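Local coordinates for Rx protein (Solanum tuberosum, PDB 4M70) that probably acts, as a whole NB-LRR receptor, in pathogen recognition that triggers plant defence, and is represented here by its N-terminal coiled-coil domain, at residues S20-T24 and S77-F81; K34-L38 and L104-D108. All coordinates share one frame; numbering follows the deposited sequence.

In the fold
Contact 1 joins the C-terminal ends of helix 4-24 and helix 56-81, and contact 2 joins helix 29-42 to helix 86-119. Each pairs a helix with the next but one in the chain, so the two connections interleave and together involve all four helices. Their centres lie 22 Å apart, on opposite sides of the chain's centre, and their nearest atoms stay about 10 Å from each other. Contact 1 combines a hydroxyl bond with apolar packing; contact 2 rests mainly on leucine and isoleucine branches. Nucleotide binding belongs to the NB-ARC part of the receptor, outside this domain.

Contact 1 of 2, residues S20-T24 and S77-F81; sequences SMELT and SRNVF
Ser20 and Ser77 supply the polar part of this helix pair through their hydroxyls, with Ser20 OG donating to Ser77 OG over 2.6 Å. The two oxygens meet between the helices because Ser20 OG stands opposite its own backbone N (chi1 -178°), whereas Ser77 OG is turned to lie beside its backbone N. Ser77 OG is also hydrogen-bonded to Val73 O, one turn earlier on its own helix. The buried hydroxyl is thus held from both helices, and its rotation is restrained.

A second polar arrangement lies within helix 4-24. Ser20 O accepts Thr24 N at 2.8 Å as the ordinary helical bond and Thr24 OG1 at 2.6 Å as an extra one. The two donors reach it from opposite faces of the carbonyl plane, OG1 standing 42° out of that plane. OG1 folds back toward the preceding turn while the methyl CG2 is presented to the other helix. Thr24 OG1 is further bonded to Cys26 N, just beyond the helix end.

Apolar packing completes the contact. Thr24 CG2 rests against Val80 CG1 at 3.7 Å, the two side chains crossing at about a right angle, and Ala92 of helix 86-119 also touches Val80. Toward the exposed side, Leu23 crosses Phe81 at a similar angle: its CD2 meets Phe81 CB at 4.1 Å, and its CD1 approaches the ring obliquely. The same CD2 comes within 3.7 Å of Ser77 O.

Ile96 of helix 86-119 touches both serines, placing their hydroxyl pair against a third helix. The short segments run nearly parallel, at 14° with axes 9.7 Å apart, as expected for next-but-one helices in an up-and-down four-helix bundle, the fold of this coiled-coil domain.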
loop_
_atom_site.group_PDB
_atom_site.type_symbol
_atom_site.label_atom_id
_atom_site.label_comp_id
_atom_site.label_asym_id
_atom_site.label_seq_id
_atom_site.Cartn_x
_atom_site.Cartn_y
_atom_site.Cartn_z
ATOM N N SER A 20 3.416 9.840 -7.086
ATOM C CA SER A 20 2.177 9.451 -7.743
ATOM C C SER A 20 1.113 10.527 -7.561
ATOM O O SER A 20 0.351 10.793 -8.478
ATOM C CB SER A 20 1.669 8.110 -7.208
ATOM O OG SER A 20 0.479 7.706 -7.872
ATOM N N MET A 21 1.061 11.137 -6.379
ATOM C CA MET A 21 0.094 12.205 -6.115
ATOM C C MET A 21 0.351 13.403 -7.014
ATOM O O MET A 21 -0.574 13.966 -7.599
ATOM C CB MET A 21 0.122 12.647 -4.647
ATOM C CG MET A 21 -0.509 11.662 -3.678
ATOM S SD MET A 21 -0.297 12.101 -1.934
ATOM C CE MET A 21 -1.144 13.686 -1.859
ATOM N N GLU A 22 1.622 13.781 -7.122
ATOM C CA GLU A 22 2.019 14.891 -7.975
ATOM C C GLU A 22 1.642 14.633 -9.426
ATOM O O GLU A 22 1.183 15.537 -10.126
ATOM C CB GLU A 22 3.523 15.138 -7.872
ATOM C CG GLU A 22 3.978 15.703 -6.538
ATOM C CD GLU A 22 5.466 15.998 -6.512
ATOM O OE1 GLU A 22 6.089 16.034 -7.598
ATOM O OE2 GLU A 22 6.016 16.185 -5.405
ATOM N N LEU A 23 1.833 13.398 -9.881
ATOM C CA LEU A 23 1.541 13.089 -11.278
ATOM C C LEU A 23 0.051 12.920 -11.576
ATOM O O LEU A 23 -0.450 13.413 -12.590
ATOM C CB LEU A 23 2.291 11.837 -11.727
ATOM C CG LEU A 23 2.060 11.574 -13.213
ATOM C CD1 LEU A 23 2.589 12.752 -14.037
ATOM C CD2 LEU A 23 2.684 10.259 -13.662
ATOM N N THR A 24 -0.650 12.236 -10.682
ATOM C CA THR A 24 -2.012 11.787 -10.935
ATOM C C THR A 24 -3.054 12.697 -10.298
ATOM O O THR A 24 -4.184 12.782 -10.778
ATOM C CB THR A 24 -2.233 10.353 -10.397
ATOM O OG1 THR A 24 -2.178 10.362 -8.964
ATOM C CG2 THR A 24 -1.167 9.407 -10.938
ATOM N N SER A 77 0.730 4.554 -12.120
ATOM C CA SER A 77 0.804 5.997 -12.308
ATOM C C SER A 77 1.237 6.297 -13.742
ATOM O O SER A 77 0.728 7.240 -14.375
ATOM C CB SER A 77 1.756 6.632 -11.296
ATOM O OG SER A 77 1.289 6.430 -9.970
ATOM N N ARG A 78 2.189 5.509 -14.249
ATOM C CA ARG A 78 2.551 5.617 -15.659
ATOM C C ARG A 78 1.331 5.353 -16.543
ATOM O O ARG A 78 1.133 6.031 -17.554
ATOM C CB ARG A 78 3.694 4.666 -16.025
ATOM C CG ARG A 78 5.072 5.123 -15.560
ATOM C CD ARG A 78 6.184 4.323 -16.236
ATOM N NE ARG A 78 6.200 2.916 -15.838
ATOM C CZ ARG A 78 6.843 2.450 -14.770
ATOM N NH1 ARG A 78 7.522 3.278 -13.984
ATOM N NH2 ARG A 78 6.808 1.158 -14.483
ATOM N N ASN A 79 0.504 4.387 -16.150
ATOM C CA ASN A 79 -0.728 4.117 -16.891
ATOM C C ASN A 79 -1.716 5.288 -16.847
ATOM O O ASN A 79 -2.442 5.522 -17.814
ATOM C CB ASN A 79 -1.385 2.816 -16.418
ATOM C CG ASN A 79 -0.592 1.580 -16.822
ATOM O OD1 ASN A 79 0.245 1.633 -17.722
ATOM N ND2 ASN A 79 -0.854 0.461 -16.155
ATOM N N VAL A 80 -1.726 6.029 -15.738
ATOM C CA VAL A 80 -2.527 7.251 -15.627
ATOM C C VAL A 80 -2.009 8.313 -16.597
ATOM O O VAL A 80 -2.791 8.996 -17.264
ATOM C CB VAL A 80 -2.536 7.830 -14.183
ATOM C CG1 VAL A 80 -2.996 9.288 -14.180
ATOM C CG2 VAL A 80 -3.422 7.000 -13.265
ATOM N N PHE A 81 -0.687 8.451 -16.673
ATOM C CA PHE A 81 -0.093 9.416 -17.596
ATOM C C PHE A 81 -0.469 9.101 -19.038
ATOM O O PHE A 81 -0.728 10.002 -19.834
ATOM C CB PHE A 81 1.430 9.447 -17.444
ATOM C CG PHE A 81 2.118 10.414 -18.372
ATOM C CD1 PHE A 81 2.638 9.977 -19.583
ATOM C CD2 PHE A 81 2.259 11.753 -18.031
ATOM C CE1 PHE A 81 3.277 10.857 -20.447
ATOM C CE2 PHE A 81 2.898 12.643 -18.893
ATOM C CZ PHE A 81 3.406 12.191 -20.100
#

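Contact 2 of 2, residues K34-L38 and L104-D108; sequences KLKSL and LECID
The helical bond from Asp108 N to Leu104 O, 2.9 Å long, links two residues that each pack on helix 29-42, Leu104 against Lys34 and Leu35, and Asp108 against Leu38. Asp108 OD2 forms a salt bridge with Lys112 one turn further on, while OD1 merely packs beside the methyl Leu38 CD2, at 3.7 Å. Leu104 reaches between the side chains facing it with its fork spread. Its CD1 touches the aliphatic part of Lys34, closest at CD (3.5 Å), where that chain bends at chi3 (-60°). Its CD2 meets Leu35 CD2, also at 3.5 Å, the two leucines crossing at about a right angle; both carbon contacts are tight. Ile107 packs less tightly, its CD1 lying 4.1 Å from Leu35 CD2 and its CG2 the same distance from Leu38 CD1. Leu35 also touches Val10, Leu13 and Ile17 of helix 4-24, so this side chain meets two other helices. Nearly parallel segments, 14° apart with axes separated by 10.9 Å, joined through aliphatic side chains, are characteristic of the interior of a four-helix bundle.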
loop_
_atom_site.group_PDB
_atom_site.type_symbol
_atom_site.label_atom_id
_atom_site.label_comp_id
_atom_site.label_asym_id
_atom_site.label_seq_id
_atom_site.Cartn_x
_atom_site.Cartn_y
_atom_site.Cartn_z
ATOM N N LYS A 34 -0.858 7.198 7.141
ATOM C CA LYS A 34 -0.891 5.906 7.812
ATOM C C LYS A 34 0.482 5.238 7.774
ATOM O O LYS A 34 0.939 4.647 8.765
ATOM C CB LYS A 34 -1.943 5.005 7.165
ATOM C CG LYS A 34 -2.189 3.695 7.883
ATOM C CD LYS A 34 -3.238 2.859 7.151
ATOM C CE LYS A 34 -4.582 3.575 7.056
ATOM N NZ LYS A 34 -5.602 2.766 6.318
ATOM N N LEU A 35 1.157 5.382 6.638
ATOM C CA LEU A 35 2.495 4.837 6.467
ATOM C C LEU A 35 3.509 5.496 7.377
ATOM O O LEU A 35 4.304 4.821 8.029
ATOM C CB LEU A 35 2.956 5.014 5.022
ATOM C CG LEU A 35 2.729 3.867 4.050
ATOM C CD1 LEU A 35 3.300 4.236 2.703
ATOM C CD2 LEU A 35 3.405 2.623 4.586
ATOM N N LYS A 36 3.455 6.822 7.422
ATOM C CA LYS A 36 4.334 7.617 8.266
ATOM C C LYS A 36 4.150 7.221 9.722
ATOM O O LYS A 36 5.121 7.050 10.459
ATOM C CB LYS A 36 4.040 9.104 8.069
ATOM C CG LYS A 36 5.038 10.048 8.724
ATOM C CD LYS A 36 4.779 11.479 8.289
ATOM C CE LYS A 36 5.741 12.449 8.947
ATOM N NZ LYS A 36 5.558 13.836 8.425
ATOM N N SER A 37 2.893 7.098 10.135
ATOM C CA SER A 37 2.575 6.709 11.504
ATOM C C SER A 37 3.105 5.312 11.855
ATOM O O SER A 37 3.701 5.105 12.925
ATOM C CB SER A 37 1.066 6.774 11.720
ATOM O OG SER A 37 0.726 6.438 13.051
ATOM N N LEU A 38 2.927 4.365 10.934
ATOM C CA LEU A 38 3.418 3.011 11.162
ATOM C C LEU A 38 4.946 3.000 11.239
ATOM O O LEU A 38 5.543 2.260 12.041
ATOM C CB LEU A 38 2.922 2.074 10.058
ATOM C CG LEU A 38 1.426 1.743 10.078
ATOM C CD1 LEU A 38 0.976 1.121 8.763
ATOM C CD2 LEU A 38 1.094 0.822 11.248
ATOM N N LEU A 104 -1.027 -1.530 2.782
ATOM C CA LEU A 104 -1.187 -0.987 4.126
ATOM C C LEU A 104 -1.764 -1.999 5.107
ATOM O O LEU A 104 -1.406 -1.988 6.282
ATOM C CB LEU A 104 -2.023 0.293 4.118
ATOM C CG LEU A 104 -1.255 1.484 3.543
ATOM C CD1 LEU A 104 -1.870 2.803 3.952
ATOM C CD2 LEU A 104 0.190 1.416 3.969
ATOM N N GLU A 105 -2.659 -2.864 4.635
ATOM C CA GLU A 105 -3.170 -3.925 5.496
ATOM C C GLU A 105 -2.036 -4.870 5.893
ATOM O O GLU A 105 -1.880 -5.215 7.078
ATOM C CB GLU A 105 -4.318 -4.680 4.821
ATOM C CG GLU A 105 -4.990 -5.716 5.713
ATOM C CD GLU A 105 -5.793 -5.097 6.839
ATOM O OE1 GLU A 105 -6.541 -4.128 6.583
ATOM O OE2 GLU A 105 -5.673 -5.583 7.983
ATOM N N CYS A 106 -1.230 -5.264 4.906
ATOM C CA CYS A 106 -0.096 -6.142 5.192
ATOM C C CYS A 106 0.917 -5.527 6.164
ATOM O O CYS A 106 1.313 -6.164 7.147
ATOM C CB CYS A 106 0.607 -6.556 3.899
ATOM S SG CYS A 106 -0.325 -7.735 2.914
ATOM N N ILE A 107 1.319 -4.288 5.894
ATOM C CA ILE A 107 2.289 -3.597 6.739
ATOM C C ILE A 107 1.748 -3.337 8.144
ATOM O O ILE A 107 2.480 -3.473 9.122
ATOM C CB ILE A 107 2.776 -2.280 6.087
ATOM C CG1 ILE A 107 3.544 -2.585 4.797
ATOM C CG2 ILE A 107 3.677 -1.500 7.030
ATOM C CD1 ILE A 107 4.034 -1.349 4.071
ATOM N N ASP A 108 0.469 -2.986 8.247
ATOM C CA ASP A 108 -0.150 -2.790 9.556
ATOM C C ASP A 108 -0.109 -4.086 10.365
ATOM O O ASP A 108 0.320 -4.097 11.531
ATOM C CB ASP A 108 -1.590 -2.291 9.412
ATOM C CG ASP A 108 -2.291 -2.127 10.750
ATOM O OD1 ASP A 108 -1.990 -1.155 11.475
ATOM O OD2 ASP A 108 -3.156 -2.969 11.074
#